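Local coordinates for protein ribonucleoside-diphosphate reductase subunit beta (Clostridium botulinum, PDB 6ZJK) that probably serves as the iron-carrying radical-generating subunit of a class I ribonucleotide reductase, which reduces ribonucleoside diphosphates to deoxyribonucleoside diphosphates, at residues R93-F105 / I160-N174. Residues are numbered along the deposited sequence; the frame is centred on the assembly and turned at random.
Sequences RNAFDKIISFLNF and IYDQWREDEHLLERN
Lys98 and Asp167 form the only salt bridge between segments 93-105 and 160-174, and they illustrate how a buried charge can be tied to a helix start. Lys98 bends at its last torsion (chi4 -58°), and NZ meets Asp167 OD2 at 2.7 Å from above the carboxylate plane. A weak bond from NZ to Gln163 OE1 adds a second acceptor. The other carboxylate oxygen works along the chain: as N-cap of helix 168-186, Asp167 accepts Leu170 N on OD1 at 2.9 Å. With Lys98 NZ and Tyr285 OH bonded to OD2 and Leu170 N to OD1, the rotation of the carboxylate is fixed. A second salt bridge lies within 93-105, where Arg93 grips Asp97 side-on, NE to OD1 and NH2 to OD2; Ile160 lays CG1 and CD1 against that carboxylate. One water links Asn104 ND2 to Tyr161 O.

At the C-terminal ends of the two segments the contact is made by flat groups. The Asn174 amide lies stacked on a face of Phe105, the planes 11° apart, with OD1 3.3 Å from Phe105 CD2 and CB over the ring as a CH-pi donor. The same OD1 also reaches the edge of Phe102, whose CZ sits 3.4 Å from Arg173 NH2 over one face of the guanidinium; that arginine is paired with Glu279.

Among the packing contacts, Phe102 CD1 touches Leu170 CD1, and Ile160 CG2 meets Ile100 CG2 at 3.6 Å. Ser101 is a knob among Ile160, Gln163, Trp164 and Leu170, its CB 3.2 Å from Ile160 O.

The short segments of helices 90-118 and 168-186 run nearly parallel, 18° apart, within the all-helical ribonucleotide reductase small-chain fold. The Phe105 side chain lies about 11 Å from a bound iron(III) ion, placing the contact near the diiron site. Trp282 of helix 262-287 packs on Lys98, Phe102, Leu170 and Arg173, helix 124-151 touches Asn104 and Ile160, and the second subunit reaches Tyr161 and Trp164.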
ATOM      1  N   ARG A  93      -7.897 -25.472  21.012  1.00 40.82           N
ATOM      2  CA  ARG A  93      -6.711 -24.615  21.087  1.00 40.43           C
ATOM      3  C   ARG A  93      -5.632 -25.071  20.115  1.00 44.09           C
ATOM      4  O   ARG A  93      -4.999 -24.244  19.448  1.00 38.22           O
ATOM      5  CB  ARG A  93      -6.133 -24.595  22.507  1.00 41.73           C
ATOM      6  CG  ARG A  93      -6.673 -23.546  23.473  1.00 45.17           C
ATOM      7  CD  ARG A  93      -6.270 -22.120  23.011  1.00 41.66           C
ATOM      8  NE  ARG A  93      -4.818 -21.954  22.954  1.00 39.73           N
ATOM      9  CZ  ARG A  93      -4.025 -21.746  24.002  1.00 44.10           C
ATOM     10  NH1 ARG A  93      -4.527 -21.679  25.234  1.00 39.63           N
ATOM     11  NH2 ARG A  93      -2.716 -21.635  23.813  1.00 40.63           N
ATOM     12  N   ASN A  94      -5.408 -26.384  20.017  1.00 40.70           N
ATOM     13  CA  ASN A  94      -4.436 -26.895  19.058  1.00 40.55           C
ATOM     14  C   ASN A  94      -4.757 -26.411  17.652  1.00 44.49           C
ATOM     15  O   ASN A  94      -3.878 -25.910  16.936  1.00 43.61           O
ATOM     16  CB  ASN A  94      -4.421 -28.431  19.102  1.00 45.10           C
ATOM     17  CG  ASN A  94      -3.573 -29.041  18.000  1.00 45.10           C
ATOM     18  OD1 ASN A  94      -2.361 -29.132  18.127  1.00 49.92           O
ATOM     19  ND2 ASN A  94      -4.218 -29.483  16.917  1.00 46.48           N
ATOM     20  N   ALA A  95      -6.031 -26.464  17.273  1.00 41.73           N
ATOM     21  CA  ALA A  95      -6.395 -26.025  15.932  1.00 43.90           C
ATOM     22  C   ALA A  95      -6.286 -24.507  15.805  1.00 39.99           C
ATOM     23  O   ALA A  95      -5.709 -24.004  14.839  1.00 41.74           O
ATOM     24  CB  ALA A  95      -7.808 -26.509  15.597  1.00 37.50           C
ATOM     25  N   PHE A  96      -6.778 -23.772  16.807  1.00 41.98           N
ATOM     26  CA  PHE A  96      -6.743 -22.309  16.805  1.00 39.59           C
ATOM     27  C   PHE A  96      -5.315 -21.767  16.688  1.00 42.07           C
ATOM     28  O   PHE A  96      -5.055 -20.847  15.900  1.00 43.24           O
ATOM     29  CB  PHE A  96      -7.458 -21.793  18.064  1.00 40.38           C
ATOM     30  CG  PHE A  96      -7.509 -20.280  18.184  1.00 41.54           C
ATOM     31  CD1 PHE A  96      -6.430 -19.577  18.712  1.00 42.67           C
ATOM     32  CD2 PHE A  96      -8.649 -19.575  17.830  1.00 41.69           C
ATOM     33  CE1 PHE A  96      -6.462 -18.169  18.821  1.00 48.55           C
ATOM     34  CE2 PHE A  96      -8.693 -18.166  17.936  1.00 41.19           C
ATOM     35  CZ  PHE A  96      -7.602 -17.476  18.433  1.00 41.61           C
ATOM     36  N   ASP A  97      -4.381 -22.295  17.489  1.00 40.22           N
ATOM     37  CA  ASP A  97      -3.008 -21.786  17.483  1.00 42.46           C
ATOM     38  C   ASP A  97      -2.341 -21.979  16.122  1.00 46.19           C
ATOM     39  O   ASP A  97      -1.691 -21.067  15.599  1.00 43.32           O
ATOM     40  CB  ASP A  97      -2.177 -22.481  18.577  1.00 45.68           C
ATOM     41  CG  ASP A  97      -2.692 -22.205  19.997  1.00 47.57           C
ATOM     42  OD1 ASP A  97      -3.682 -21.451  20.150  1.00 46.33           O
ATOM     43  OD2 ASP A  97      -2.112 -22.759  20.970  1.00 48.18           O
ATOM     44  N   LYS A  98      -2.473 -23.174  15.535  1.00 43.65           N
ATOM     45  CA  LYS A  98      -1.770 -23.450  14.281  1.00 44.91           C
ATOM     46  C   LYS A  98      -2.357 -22.673  13.106  1.00 38.31           C
ATOM     47  O   LYS A  98      -1.624 -22.255  12.202  1.00 35.75           O
ATOM     48  CB  LYS A  98      -1.778 -24.951  13.992  1.00 40.51           C
ATOM     49  CG  LYS A  98      -0.877 -25.739  14.948  1.00 41.81           C
ATOM     50  CD  LYS A  98      -1.253 -27.199  14.991  1.00 50.81           C
ATOM     51  CE  LYS A  98      -0.502 -27.900  16.111  1.00 55.40           C
ATOM     52  NZ  LYS A  98       0.969 -27.747  15.925  1.00 56.98           N
ATOM     53  N   ILE A  99      -3.670 -22.491  13.085  1.00 35.00           N
ATOM     54  CA  ILE A  99      -4.305 -21.854  11.943  1.00 40.45           C
ATOM     55  C   ILE A  99      -3.975 -20.370  11.921  1.00 39.88           C
ATOM     56  O   ILE A  99      -3.587 -19.814  10.883  1.00 37.42           O
ATOM     57  CB  ILE A  99      -5.822 -22.090  11.982  1.00 42.35           C
ATOM     58  CG1 ILE A  99      -6.158 -23.539  11.605  1.00 41.88           C
ATOM     59  CG2 ILE A  99      -6.527 -21.089  11.121  1.00 34.96           C
ATOM     60  CD1 ILE A  99      -7.569 -23.906  11.923  1.00 41.96           C
ATOM     61  N   ILE A 100      -4.116 -19.707  13.068  1.00 42.61           N
ATOM     62  CA  ILE A 100      -3.891 -18.269  13.079  1.00 42.19           C
ATOM     63  C   ILE A 100      -2.407 -17.952  12.891  1.00 40.57           C
ATOM     64  O   ILE A 100      -2.056 -16.915  12.319  1.00 41.49           O
ATOM     65  CB  ILE A 100      -4.510 -17.642  14.340  1.00 38.72           C
ATOM     66  CG1 ILE A 100      -4.820 -16.166  14.069  1.00 44.03           C
ATOM     67  CG2 ILE A 100      -3.602 -17.801  15.511  1.00 38.83           C
ATOM     68  CD1 ILE A 100      -5.860 -15.580  14.986  1.00 46.04           C
ATOM     69  N   SER A 101      -1.511 -18.843  13.314  1.00 40.58           N
ATOM     70  CA  SER A 101      -0.123 -18.549  12.965  1.00 44.41           C
ATOM     71  C   SER A 101       0.117 -18.763  11.472  1.00 39.40           C
ATOM     72  O   SER A 101       0.794 -17.956  10.823  1.00 43.52           O
ATOM     73  CB  SER A 101       0.827 -19.403  13.791  1.00 42.57           C
ATOM     74  OG  SER A 101       2.128 -19.388  13.236  1.00 48.04           O
ATOM     75  N   PHE A 102      -0.545 -19.726  10.834  1.00 38.65           N
ATOM     76  CA  PHE A 102      -0.433 -19.916   9.389  1.00 36.49           C
ATOM     77  C   PHE A 102      -1.009 -18.740   8.616  1.00 41.36           C
ATOM     78  O   PHE A 102      -0.382 -18.243   7.672  1.00 37.91           O
ATOM     79  CB  PHE A 102      -1.146 -21.208   8.987  1.00 36.10           C
ATOM     80  CG  PHE A 102      -1.110 -21.488   7.519  1.00 39.68           C
ATOM     81  CD1 PHE A 102       0.101 -21.654   6.854  1.00 39.75           C
ATOM     82  CD2 PHE A 102      -2.287 -21.586   6.797  1.00 40.09           C
ATOM     83  CE1 PHE A 102       0.132 -21.916   5.498  1.00 36.60           C
ATOM     84  CE2 PHE A 102      -2.258 -21.846   5.430  1.00 41.20           C
ATOM     85  CZ  PHE A 102      -1.043 -22.024   4.790  1.00 40.09           C
ATOM     86  N   LEU A 103      -2.186 -18.255   9.014  1.00 34.62           N
ATOM     87  CA  LEU A 103      -2.786 -17.144   8.291  1.00 39.99           C
ATOM     88  C   LEU A 103      -1.933 -15.875   8.407  1.00 42.44           C
ATOM     89  O   LEU A 103      -1.790 -15.124   7.430  1.00 36.31           O
ATOM     90  CB  LEU A 103      -4.210 -16.904   8.800  1.00 38.86           C
ATOM     91  CG  LEU A 103      -5.217 -18.052   8.648  1.00 37.94           C
ATOM     92  CD1 LEU A 103      -6.638 -17.606   9.002  1.00 33.45           C
ATOM     93  CD2 LEU A 103      -5.178 -18.693   7.248  1.00 37.35           C
ATOM     94  N   ASN A 104      -1.310 -15.654   9.570  1.00 35.04           N
ATOM     95  CA  ASN A 104      -0.424 -14.498   9.735  1.00 35.49           C
ATOM     96  C   ASN A 104       0.774 -14.590   8.803  1.00 36.32           C
ATOM     97  O   ASN A 104       1.251 -13.573   8.289  1.00 38.44           O
ATOM     98  CB  ASN A 104       0.060 -14.385  11.196  1.00 35.90           C
ATOM     99  CG  ASN A 104       0.810 -13.067  11.479  1.00 42.90           C
ATOM    100  OD1 ASN A 104       0.277 -11.970  11.299  1.00 36.15           O
ATOM    101  ND2 ASN A 104       2.043 -13.184  11.929  1.00 43.09           N
ATOM    102  N   PHE A 105       1.284 -15.797   8.586  1.00 38.04           N
ATOM    103  CA  PHE A 105       2.326 -15.975   7.588  1.00 38.26           C
ATOM    104  C   PHE A 105       1.812 -15.624   6.189  1.00 39.69           C
ATOM    105  O   PHE A 105       2.523 -14.976   5.408  1.00 39.40           O
ATOM    106  CB  PHE A 105       2.848 -17.415   7.622  1.00 38.43           C
ATOM    107  CG  PHE A 105       3.550 -17.814   6.361  1.00 48.26           C
ATOM    108  CD1 PHE A 105       4.904 -17.558   6.203  1.00 44.93           C
ATOM    109  CD2 PHE A 105       2.846 -18.405   5.305  1.00 44.29           C
ATOM    110  CE1 PHE A 105       5.549 -17.914   5.026  1.00 48.46           C
ATOM    111  CE2 PHE A 105       3.481 -18.744   4.135  1.00 42.50           C
ATOM    112  CZ  PHE A 105       4.830 -18.508   3.991  1.00 49.89           C
ATOM    113  N   ILE A 160       2.036 -18.671  20.216  1.00 42.87           N
ATOM    114  CA  ILE A 160       1.209 -18.842  19.018  1.00 44.14           C
ATOM    115  C   ILE A 160       1.893 -18.229  17.796  1.00 43.60           C
ATOM    116  O   ILE A 160       1.925 -18.840  16.723  1.00 44.86           O
ATOM    117  CB  ILE A 160      -0.202 -18.276  19.241  1.00 41.83           C
ATOM    118  CG1 ILE A 160      -0.941 -19.133  20.282  1.00 38.85           C
ATOM    119  CG2 ILE A 160      -0.990 -18.225  17.913  1.00 38.43           C
ATOM    120  CD1 ILE A 160      -2.145 -18.451  20.883  1.00 41.09           C
ATOM    121  N   TYR A 161       2.445 -17.011  17.944  1.00 42.81           N
ATOM    122  CA  TYR A 161       3.306 -16.439  16.907  1.00 45.74           C
ATOM    123  C   TYR A 161       4.327 -17.461  16.395  1.00 49.24           C
ATOM    124  O   TYR A 161       4.513 -17.609  15.181  1.00 48.05           O
ATOM    125  CB  TYR A 161       4.071 -15.222  17.437  1.00 46.33           C
ATOM    126  CG  TYR A 161       3.434 -13.830  17.485  1.00 44.29           C
ATOM    127  CD1 TYR A 161       2.387 -13.437  16.657  1.00 46.02           C
ATOM    128  CD2 TYR A 161       3.974 -12.882  18.344  1.00 49.82           C
ATOM    129  CE1 TYR A 161       1.870 -12.109  16.732  1.00 48.65           C
ATOM    130  CE2 TYR A 161       3.484 -11.608  18.439  1.00 48.46           C
ATOM    131  CZ  TYR A 161       2.446 -11.205  17.645  1.00 48.42           C
ATOM    132  OH  TYR A 161       2.045  -9.887  17.813  1.00 38.99           O
ATOM    133  N   ASP A 162       5.004 -18.174  17.307  1.00 44.25           N
ATOM    134  CA  ASP A 162       6.142 -19.023  16.959  1.00 41.17           C
ATOM    135  C   ASP A 162       5.741 -20.467  16.637  1.00 51.54           C
ATOM    136  O   ASP A 162       6.612 -21.340  16.572  1.00 50.72           O
ATOM    137  CB  ASP A 162       7.168 -19.043  18.098  1.00 49.74           C
ATOM    138  CG  ASP A 162       8.024 -17.789  18.144  1.00 50.27           C
ATOM    139  OD1 ASP A 162       8.231 -17.157  17.091  1.00 51.17           O
ATOM    140  OD2 ASP A 162       8.491 -17.432  19.240  1.00 51.40           O
ATOM    141  N   GLN A 163       4.458 -20.723  16.390  1.00 45.84           N
ATOM    142  CA  GLN A 163       4.080 -22.123  16.244  1.00 53.36           C
ATOM    143  C   GLN A 163       4.791 -22.777  15.060  1.00 51.66           C
ATOM    144  O   GLN A 163       5.177 -23.954  15.129  1.00 50.45           O
ATOM    145  CB  GLN A 163       2.558 -22.208  16.110  1.00 40.59           C
ATOM    146  CG  GLN A 163       1.967 -23.570  16.254  1.00 57.29           C
ATOM    147  CD  GLN A 163       1.723 -24.001  17.681  1.00 52.75           C
ATOM    148  OE1 GLN A 163       1.411 -25.161  17.927  1.00 62.66           O
ATOM    149  NE2 GLN A 163       1.858 -23.072  18.634  1.00 57.64           N
ATOM    150  N   TRP A 164       5.189 -22.015  14.030  1.00 50.62           N
ATOM    151  CA  TRP A 164       5.924 -22.537  12.881  1.00 51.31           C
ATOM    152  C   TRP A 164       7.346 -22.960  13.220  1.00 51.16           C
ATOM    153  O   TRP A 164       7.937 -23.740  12.461  1.00 51.90           O
ATOM    154  CB  TRP A 164       5.965 -21.494  11.746  1.00 51.47           C
ATOM    155  CG  TRP A 164       6.755 -20.250  12.066  1.00 43.62           C
ATOM    156  CD1 TRP A 164       6.305 -19.137  12.720  1.00 45.68           C
ATOM    157  CD2 TRP A 164       8.135 -20.000  11.751  1.00 49.07           C
ATOM    158  NE1 TRP A 164       7.318 -18.208  12.833  1.00 47.01           N
ATOM    159  CE2 TRP A 164       8.452 -18.714  12.251  1.00 46.37           C
ATOM    160  CE3 TRP A 164       9.135 -20.739  11.109  1.00 50.80           C
ATOM    161  CZ2 TRP A 164       9.717 -18.153  12.115  1.00 46.46           C
ATOM    162  CZ3 TRP A 164      10.394 -20.182  10.976  1.00 43.88           C
ATOM    163  CH2 TRP A 164      10.674 -18.899  11.478  1.00 50.17           C
ATOM    164  N   ARG A 165       7.922 -22.454  14.313  1.00 50.19           N
ATOM    165  CA  ARG A 165       9.250 -22.901  14.716  1.00 55.45           C
ATOM    166  C   ARG A 165       9.241 -24.265  15.391  1.00 57.10           C
ATOM    167  O   ARG A 165      10.316 -24.843  15.589  1.00 59.35           O
ATOM    168  CB  ARG A 165       9.914 -21.882  15.659  1.00 50.41           C
ATOM    169  CG  ARG A 165      10.025 -20.460  15.075  1.00 54.15           C
ATOM    170  CD  ARG A 165      10.759 -19.519  16.038  1.00 46.72           C
ATOM    171  NE  ARG A 165      11.021 -18.230  15.408  1.00 52.32           N
ATOM    172  CZ  ARG A 165      12.136 -17.932  14.741  1.00 55.34           C
ATOM    173  NH1 ARG A 165      13.115 -18.829  14.632  1.00 52.20           N
ATOM    174  NH2 ARG A 165      12.271 -16.735  14.177  1.00 45.98           N
ATOM    175  N   GLU A 166       8.081 -24.781  15.800  1.00 50.15           N
ATOM    176  CA  GLU A 166       7.808 -25.969  16.607  1.00 57.74           C
ATOM    177  C   GLU A 166       7.192 -27.129  15.833  1.00 57.88           C
ATOM    178  O   GLU A 166       7.005 -28.200  16.417  1.00 60.35           O
ATOM    179  CB  GLU A 166       6.914 -25.632  17.813  1.00 56.00           C
ATOM    180  CG  GLU A 166       7.538 -24.771  18.906  1.00 59.33           C
ATOM    181  CD  GLU A 166       9.036 -25.066  19.086  1.00 71.88           C
ATOM    182  OE1 GLU A 166       9.392 -26.229  19.411  1.00 75.69           O
ATOM    183  OE2 GLU A 166       9.855 -24.111  18.966  1.00 68.96           O
ATOM    184  N   ASP A 167       6.498 -26.808  14.739  1.00 50.75           N
ATOM    185  CA  ASP A 167       5.654 -27.748  14.001  1.00 58.93           C
ATOM    186  C   ASP A 167       6.218 -27.899  12.589  1.00 60.94           C
ATOM    187  O   ASP A 167       6.162 -26.959  11.790  1.00 56.35           O
ATOM    188  CB  ASP A 167       4.206 -27.255  13.978  1.00 60.64           C
ATOM    189  CG  ASP A 167       3.253 -28.232  13.294  1.00 65.40           C
ATOM    190  OD1 ASP A 167       3.330 -28.383  12.056  1.00 61.11           O
ATOM    191  OD2 ASP A 167       2.440 -28.860  14.005  1.00 66.16           O
ATOM    192  N   GLU A 168       6.804 -29.029  12.285  1.00 65.30           N
ATOM    193  CA  GLU A 168       7.428 -29.240  11.014  1.00 63.53           C
ATOM    194  C   GLU A 168       6.515 -29.199   9.801  1.00 61.54           C
ATOM    195  O   GLU A 168       6.952 -28.885   8.754  1.00 58.39           O
ATOM    196  CB  GLU A 168       8.218 -30.538  11.043  1.00 67.81           C
ATOM    197  CG  GLU A 168       9.712 -30.360  11.109  1.00 76.01           C
ATOM    198  CD  GLU A 168      10.474 -31.660  10.920  1.00 87.93           C
ATOM    199  OE1 GLU A 168       9.892 -32.745  11.073  1.00 85.88           O
ATOM    200  OE2 GLU A 168      11.666 -31.602  10.618  1.00 93.07           O
ATOM    201  N   HIS A 169       5.262 -29.533   9.967  1.00 62.29           N
ATOM    202  CA  HIS A 169       4.341 -29.525   8.877  1.00 62.16           C
ATOM    203  C   HIS A 169       4.112 -28.096   8.495  1.00 59.03           C
ATOM    204  O   HIS A 169       4.078 -27.780   7.352  1.00 57.19           O
ATOM    205  CB  HIS A 169       2.986 -30.089   9.287  1.00 61.66           C
ATOM    206  CG  HIS A 169       2.899 -31.574   9.251  1.00 71.31           C
ATOM    207  ND1 HIS A 169       3.414 -32.371  10.248  1.00 75.50           N
ATOM    208  CD2 HIS A 169       2.325 -32.413   8.359  1.00 73.97           C
ATOM    209  CE1 HIS A 169       3.180 -33.636   9.961  1.00 77.36           C
ATOM    210  NE2 HIS A 169       2.529 -33.689   8.815  1.00 85.21           N
ATOM    211  N   LEU A 170       3.924 -27.253   9.483  1.00 55.40           N
ATOM    212  CA  LEU A 170       3.694 -25.850   9.261  1.00 56.08           C
ATOM    213  C   LEU A 170       4.886 -25.211   8.608  1.00 56.67           C
ATOM    214  O   LEU A 170       4.755 -24.471   7.690  1.00 56.07           O
ATOM    215  CB  LEU A 170       3.277 -25.158  10.515  1.00 50.31           C
ATOM    216  CG  LEU A 170       3.094 -23.657  10.445  1.00 52.67           C
ATOM    217  CD1 LEU A 170       2.265 -23.264   9.260  1.00 46.02           C
ATOM    218  CD2 LEU A 170       2.524 -23.091  11.694  1.00 43.63           C
ATOM    219  N   LEU A 171       6.059 -25.562   9.033  1.00 56.12           N
ATOM    220  CA  LEU A 171       7.226 -25.027   8.421  1.00 54.59           C
ATOM    221  C   LEU A 171       7.367 -25.406   6.965  1.00 58.09           C
ATOM    222  O   LEU A 171       7.663 -24.586   6.172  1.00 58.68           O
ATOM    223  CB  LEU A 171       8.450 -25.468   9.168  1.00 57.75           C
ATOM    224  CG  LEU A 171       9.660 -24.572   9.204  1.00 59.62           C
ATOM    225  CD1 LEU A 171      10.904 -25.360   9.059  1.00 64.39           C
ATOM    226  CD2 LEU A 171       9.629 -23.526   8.145  1.00 57.71           C
ATOM    227  N   GLU A 172       7.165 -26.647   6.601  1.00 58.78           N
ATOM    228  CA  GLU A 172       7.355 -27.017   5.209  1.00 58.13           C
ATOM    229  C   GLU A 172       6.351 -26.348   4.304  1.00 54.51           C
ATOM    230  O   GLU A 172       6.683 -25.995   3.229  1.00 57.34           O
ATOM    231  CB  GLU A 172       7.388 -28.520   4.990  1.00 65.45           C
ATOM    232  CG  GLU A 172       8.608 -29.237   5.556  1.00 74.95           C
ATOM    233  CD  GLU A 172       9.911 -28.998   4.812  1.00 85.06           C
ATOM    234  OE1 GLU A 172       9.917 -28.929   3.559  1.00 83.53           O
ATOM    235  OE2 GLU A 172      10.952 -28.869   5.497  1.00 88.13           O
ATOM    236  N   ARG A 173       5.126 -26.192   4.753  1.00 50.77           N
ATOM    237  CA  ARG A 173       4.103 -25.514   4.002  1.00 53.12           C
ATOM    238  C   ARG A 173       4.601 -24.125   3.686  1.00 56.22           C
ATOM    239  O   ARG A 173       4.683 -23.738   2.536  1.00 55.84           O
ATOM    240  CB  ARG A 173       2.842 -25.415   4.811  1.00 51.55           C
ATOM    241  CG  ARG A 173       1.868 -26.534   4.622  1.00 49.37           C
ATOM    242  CD  ARG A 173       0.429 -26.069   4.747  1.00 50.55           C
ATOM    243  NE  ARG A 173      -0.166 -25.762   3.463  1.00 46.15           N
ATOM    244  CZ  ARG A 173      -1.394 -25.347   3.289  1.00 44.63           C
ATOM    245  NH1 ARG A 173      -1.810 -25.114   2.092  1.00 48.31           N
ATOM    246  NH2 ARG A 173      -2.212 -25.173   4.262  1.00 39.99           N
ATOM    247  N   ASN A 174       5.036 -23.419   4.711  1.00 53.66           N
ATOM    248  CA  ASN A 174       5.570 -22.084   4.585  1.00 51.98           C
ATOM    249  C   ASN A 174       6.662 -22.005   3.567  1.00 54.57           C
ATOM    250  O   ASN A 174       6.630 -21.189   2.716  1.00 57.69           O
ATOM    251  CB  ASN A 174       6.026 -21.563   5.918  1.00 48.66           C
ATOM    252  CG  ASN A 174       4.889 -21.164   6.797  1.00 49.74           C
ATOM    253  OD1 ASN A 174       3.767 -21.364   6.472  1.00 47.13           O
ATOM    254  ND2 ASN A 174       5.190 -20.608   7.914  1.00 43.91           N
TER
HETATM  255  O   HOH W   1       3.783 -15.109  13.266  1.00 44.34           O